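Local coordinates for probable glutaminase ybaS (PDB 1U60), which catalyses the hydrolysis of L-glutamine to L-glutamate and ammonium, as a homotetrameric member of the glutaminase family, at residues 261-266 against 278-283; 37-43 against 55-60. One frame throughout, in Å; residues are numbered along the deposited sequence.

Contact 1: residues 261-266 against 278-283; sequences GVGGGI and AFSPPL
Ile266 and Ala278 form an antiparallel hydrogen-bonded pair, each backbone nitrogen donating to the other's carbonyl at 2.9 Å (Ile266 N to Ala278 O, Ala278 N to Ile266 O). One residue on, Gly265 faces Phe279 as a non-hydrogen-bonded pair, and the ladder ends with Ser280 N donating to Gly264 O at 3.1 Å from above the carbonyl plane, 35° out of it. The same oxygen also takes a CA-H...O contact from Phe279.

Beyond the ladder, side chains from 278-283 meet mostly backbone. Phe279 offers its ring edge, CE1 lying 3.3 Å from Gly263 O and in plane with it. In Leu283, chi1 (-47°) puts CG beside the backbone N, from where both methyls reach back. CD1 packs against CB of Val262 at 3.9 Å, while CD2 approaches CA of Gly264. A water donates to Val262 O and Pro281 O, at 2.7 Å from each, and stitches the diverging chains together.

A type I turn from Gly261 to Gly264 is followed by a G1 bulge, joining strand 258-260 to 265-270: Gly264 N bonds Gly261 O, and Gly261 N bonds Gly265 O. Gly264 takes the bulge's positive phi (100°). Its backbone and that of Pro281 come within 4.3 Å (CA to CA), with Ser280 O on the same side. Val262, on the turn, is predicted to bind substrate, and Gly261 lies near Ser66, another predicted substrate residue. Phe279 stacks on Phe62, Ile266 and Ala278 pack against helix 290-303, and strand 274-279 has strand 42-47 on its other side.

Contact 2: residues 37-43 against 55-60; sequences PGQLAAV and AGDSDY. With EDO (1,2-ethanediol), chain J; EDO (1,2-ethanediol), chain I.
Leu40 reaches across to Asp57 and Tyr60. Its CB lies 4.0 Å from OD2 of Asp57. Chi1 (-63°) sets CG beside the backbone N, and the branch there divides the methyls between the two partners. CD2 rests 3.6 Å from the carboxylate carbon CG of Asp57. It also lies 3.7 Å from C2 of an ethanediol, probably from the crystallisation liquor, whose fit is doubtful because C2 comes too close to Gln39 NE2. CD1 sits over the Tyr60 ring, 3.4 Å from its centroid, in a CH-pi contact 12° off the ring normal. The side chains cross at about a right angle, and at the ring's far end Tyr60 OH nears CD of Pro37.

This is the open end of a beta hairpin that supplies the edge strand 52-56 of the five-stranded antiparallel sheet and its inner neighbour 42-47. Val43 and Ala55 make a hydrogen-bonded pair; Ala42 and Gly56, non-hydrogen-bonded, are the next pair toward the open end.

Past the strand ends Asp57 takes over. Its N donates to Ala41 O at 2.9 Å. Its OD2 receives Ala41 N at 3.0 Å, on the anti side, in a nearly straight bond (169°). The carboxylate accepts the hydrogen bond that Asp57 O would receive if the ladder continued; that carbonyl instead takes Tyr60 N in a type I turn. A water donating to Gln39 O and OD2 gives that oxygen a second donor. Asp57 also centres an inverse gamma turn. A second ethanediol donates through O1 to Asp59 OD1. Ala42 CB lies 3.5 Å from Ser58 N, and Ala42 also touches Thr202 of helix 202-213.

How the contacts relate
After helices 4-18 and 31-34 the chain enters 37-43, passes along strand 42-47, turns and returns along strand 52-56, so that contact 2 closes the first hairpin at its open end. Some two hundred residues, largely helical, intervene before 261-266. Contact 1 then closes a second hairpin, strands 265-270 and 274-279. The two loops are in series, neither nested nor crossed, yet they meet in space: Phe279 N lies 2.9 Å from Ala42 O, a probable backbone hydrogen bond, and Ser280 OG probably bonds Leu40 O. Strands 42-47 and 274-279 are thereby neighbours, joining both hairpins in one sheet; helices 4-18 and 290-303 cover the face that carries Val43 and Ala278.

Contact 1: residues 261-266 against 278-283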
# COMPACT_ATOMS: atom_id res chain seq x y z
N GLY A 261 -16.80 1.92 3.88
CA GLY A 261 -17.91 2.71 3.29
C GLY A 261 -18.64 3.51 4.37
O GLY A 261 -18.58 3.14 5.52
N VAL A 262 -19.36 4.55 3.98
CA VAL A 262 -20.04 5.43 4.98
C VAL A 262 -21.32 4.83 5.61
O VAL A 262 -21.86 5.38 6.56
CB VAL A 262 -20.32 6.88 4.43
CG1 VAL A 262 -19.00 7.54 4.08
CG2 VAL A 262 -21.28 6.89 3.27
N GLY A 263 -21.77 3.68 5.09
CA GLY A 263 -22.76 2.85 5.77
C GLY A 263 -22.25 2.22 7.03
O GLY A 263 -23.07 1.71 7.79
N GLY A 264 -20.94 2.28 7.27
CA GLY A 264 -20.34 1.69 8.47
C GLY A 264 -19.68 0.34 8.29
O GLY A 264 -19.25 -0.27 9.24
N GLY A 265 -19.59 -0.14 7.06
CA GLY A 265 -18.92 -1.38 6.73
C GLY A 265 -17.43 -1.26 6.62
O GLY A 265 -16.91 -0.23 6.19
N ILE A 266 -16.74 -2.31 7.07
CA ILE A 266 -15.31 -2.49 6.91
C ILE A 266 -15.11 -3.89 6.41
O ILE A 266 -15.60 -4.84 7.00
CB ILE A 266 -14.54 -2.29 8.26
CG1 ILE A 266 -14.73 -0.86 8.82
CG2 ILE A 266 -13.03 -2.60 8.12
CD1 ILE A 266 -14.14 0.25 8.03
N ALA A 278 -16.94 -6.21 9.19
CA ALA A 278 -17.74 -5.71 10.33
C ALA A 278 -18.53 -4.51 9.93
O ALA A 278 -18.31 -3.92 8.90
CB ALA A 278 -16.81 -5.37 11.48
N PHE A 279 -19.47 -4.12 10.81
CA PHE A 279 -20.31 -3.00 10.61
C PHE A 279 -20.64 -2.34 11.92
O PHE A 279 -20.94 -3.03 12.91
CB PHE A 279 -21.59 -3.48 9.90
CG PHE A 279 -22.80 -2.66 10.16
CD1 PHE A 279 -22.94 -1.40 9.62
CD2 PHE A 279 -23.87 -3.21 10.87
CE1 PHE A 279 -24.08 -0.67 9.84
CE2 PHE A 279 -25.03 -2.51 11.09
CZ PHE A 279 -25.15 -1.23 10.57
N SER A 280 -20.53 -1.01 11.91
CA SER A 280 -21.24 -0.19 12.85
C SER A 280 -21.36 1.25 12.32
O SER A 280 -20.35 1.79 11.80
CB SER A 280 -20.56 -0.18 14.21
OG SER A 280 -21.48 0.37 15.19
N PRO A 281 -22.54 1.88 12.41
CA PRO A 281 -22.73 3.18 11.78
C PRO A 281 -21.79 4.33 12.18
O PRO A 281 -21.51 5.11 11.30
CB PRO A 281 -24.20 3.52 12.11
CG PRO A 281 -24.88 2.14 12.30
CD PRO A 281 -23.83 1.34 12.95
N PRO A 282 -21.38 4.49 13.44
CA PRO A 282 -20.53 5.66 13.78
C PRO A 282 -19.16 5.62 13.10
O PRO A 282 -18.45 4.65 13.26
CB PRO A 282 -20.45 5.59 15.29
CG PRO A 282 -21.72 4.88 15.70
CD PRO A 282 -21.77 3.76 14.65
N LEU A 283 -18.83 6.71 12.39
CA LEU A 283 -17.61 6.84 11.63
C LEU A 283 -16.62 7.79 12.30
O LEU A 283 -17.01 8.75 12.96
CB LEU A 283 -17.89 7.39 10.24
CG LEU A 283 -19.03 6.76 9.48
CD1 LEU A 283 -19.35 7.48 8.18
CD2 LEU A 283 -18.84 5.23 9.27
O HOH W 1 -22.69 5.99 9.03

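Contact 2: residues 37-43 against 55-60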
# COMPACT_ATOMS: atom_id res chain seq x y z
N PRO A 37 -29.92 3.15 13.48
CA PRO A 37 -29.63 3.11 14.91
C PRO A 37 -28.14 2.91 15.17
O PRO A 37 -27.56 1.96 14.66
CB PRO A 37 -30.46 1.95 15.43
CG PRO A 37 -31.66 1.88 14.41
CD PRO A 37 -31.00 2.22 13.09
N GLY A 38 -27.55 3.81 15.94
CA GLY A 38 -26.10 3.90 16.10
C GLY A 38 -25.44 2.78 16.88
O GLY A 38 -24.24 2.57 16.71
N GLN A 39 -26.23 2.04 17.68
CA GLN A 39 -25.69 0.97 18.48
C GLN A 39 -25.50 -0.36 17.72
O GLN A 39 -24.92 -1.29 18.27
CB GLN A 39 -26.55 0.73 19.74
CG GLN A 39 -27.80 -0.05 19.62
CD GLN A 39 -28.88 0.64 18.83
OE1 GLN A 39 -28.86 1.87 18.62
NE2 GLN A 39 -29.85 -0.16 18.37
N LEU A 40 -26.07 -0.46 16.53
CA LEU A 40 -25.95 -1.70 15.76
C LEU A 40 -24.49 -1.99 15.50
O LEU A 40 -23.73 -1.08 15.16
CB LEU A 40 -26.67 -1.58 14.45
CG LEU A 40 -28.17 -1.38 14.50
CD1 LEU A 40 -28.75 -0.99 13.13
CD2 LEU A 40 -28.83 -2.64 15.06
N ALA A 41 -24.13 -3.27 15.59
CA ALA A 41 -22.76 -3.69 15.44
C ALA A 41 -22.67 -5.18 15.13
O ALA A 41 -23.39 -5.98 15.76
CB ALA A 41 -22.01 -3.40 16.70
N ALA A 42 -21.79 -5.57 14.19
CA ALA A 42 -21.65 -6.94 13.74
C ALA A 42 -20.25 -7.18 13.24
O ALA A 42 -19.57 -6.23 12.79
CB ALA A 42 -22.67 -7.29 12.69
N VAL A 43 -19.84 -8.43 13.33
CA VAL A 43 -18.60 -8.87 12.74
C VAL A 43 -18.78 -10.30 12.23
O VAL A 43 -19.54 -11.12 12.80
CB VAL A 43 -17.43 -8.74 13.71
CG1 VAL A 43 -17.72 -9.47 15.02
CG2 VAL A 43 -16.17 -9.21 13.08
N ALA A 55 -21.11 -12.62 14.78
CA ALA A 55 -21.57 -12.12 16.06
C ALA A 55 -22.21 -10.78 15.85
O ALA A 55 -21.85 -10.03 14.92
CB ALA A 55 -20.37 -11.97 17.05
N GLY A 56 -23.20 -10.46 16.68
CA GLY A 56 -23.91 -9.21 16.58
C GLY A 56 -25.00 -9.21 15.55
O GLY A 56 -25.53 -10.27 15.15
N ASP A 57 -25.29 -8.01 15.08
CA ASP A 57 -26.40 -7.71 14.17
C ASP A 57 -26.06 -8.05 12.71
O ASP A 57 -26.18 -7.24 11.82
CB ASP A 57 -26.74 -6.21 14.27
CG ASP A 57 -27.13 -5.79 15.68
OD1 ASP A 57 -28.26 -6.14 16.09
OD2 ASP A 57 -26.37 -5.09 16.41
N SER A 58 -25.61 -9.26 12.48
CA SER A 58 -24.97 -9.64 11.24
C SER A 58 -25.90 -9.83 10.03
O SER A 58 -25.41 -9.98 8.91
CB SER A 58 -24.12 -10.88 11.48
OG SER A 58 -24.92 -11.99 11.85
N ASP A 59 -27.21 -9.87 10.26
CA ASP A 59 -28.21 -9.85 9.18
C ASP A 59 -28.68 -8.45 8.78
O ASP A 59 -29.36 -8.30 7.76
CB ASP A 59 -29.42 -10.69 9.60
CG ASP A 59 -30.36 -10.96 8.46
OD1 ASP A 59 -29.98 -11.76 7.56
OD2 ASP A 59 -31.48 -10.42 8.37
N TYR A 60 -28.37 -7.42 9.58
CA TYR A 60 -28.87 -6.08 9.36
C TYR A 60 -28.25 -5.49 8.10
O TYR A 60 -27.02 -5.39 8.02
CB TYR A 60 -28.56 -5.18 10.55
CG TYR A 60 -29.28 -3.87 10.46
CD1 TYR A 60 -30.53 -3.71 11.04
CD2 TYR A 60 -28.71 -2.78 9.78
CE1 TYR A 60 -31.22 -2.49 10.94
CE2 TYR A 60 -29.37 -1.55 9.69
CZ TYR A 60 -30.63 -1.41 10.27
OH TYR A 60 -31.33 -0.21 10.21
C1 EDO J . -31.86 -2.56 17.42
O1 EDO J . -30.87 -2.98 18.33
C2 EDO J . -31.58 -1.13 16.98
O2 EDO J . -32.72 -0.29 17.08
C1 EDO I . -27.55 -14.19 6.91
O1 EDO I . -27.75 -13.08 7.84
C2 EDO I . -26.96 -13.73 5.58
O2 EDO I . -27.87 -13.03 4.71
O HOH W 2 -26.10 -3.84 19.32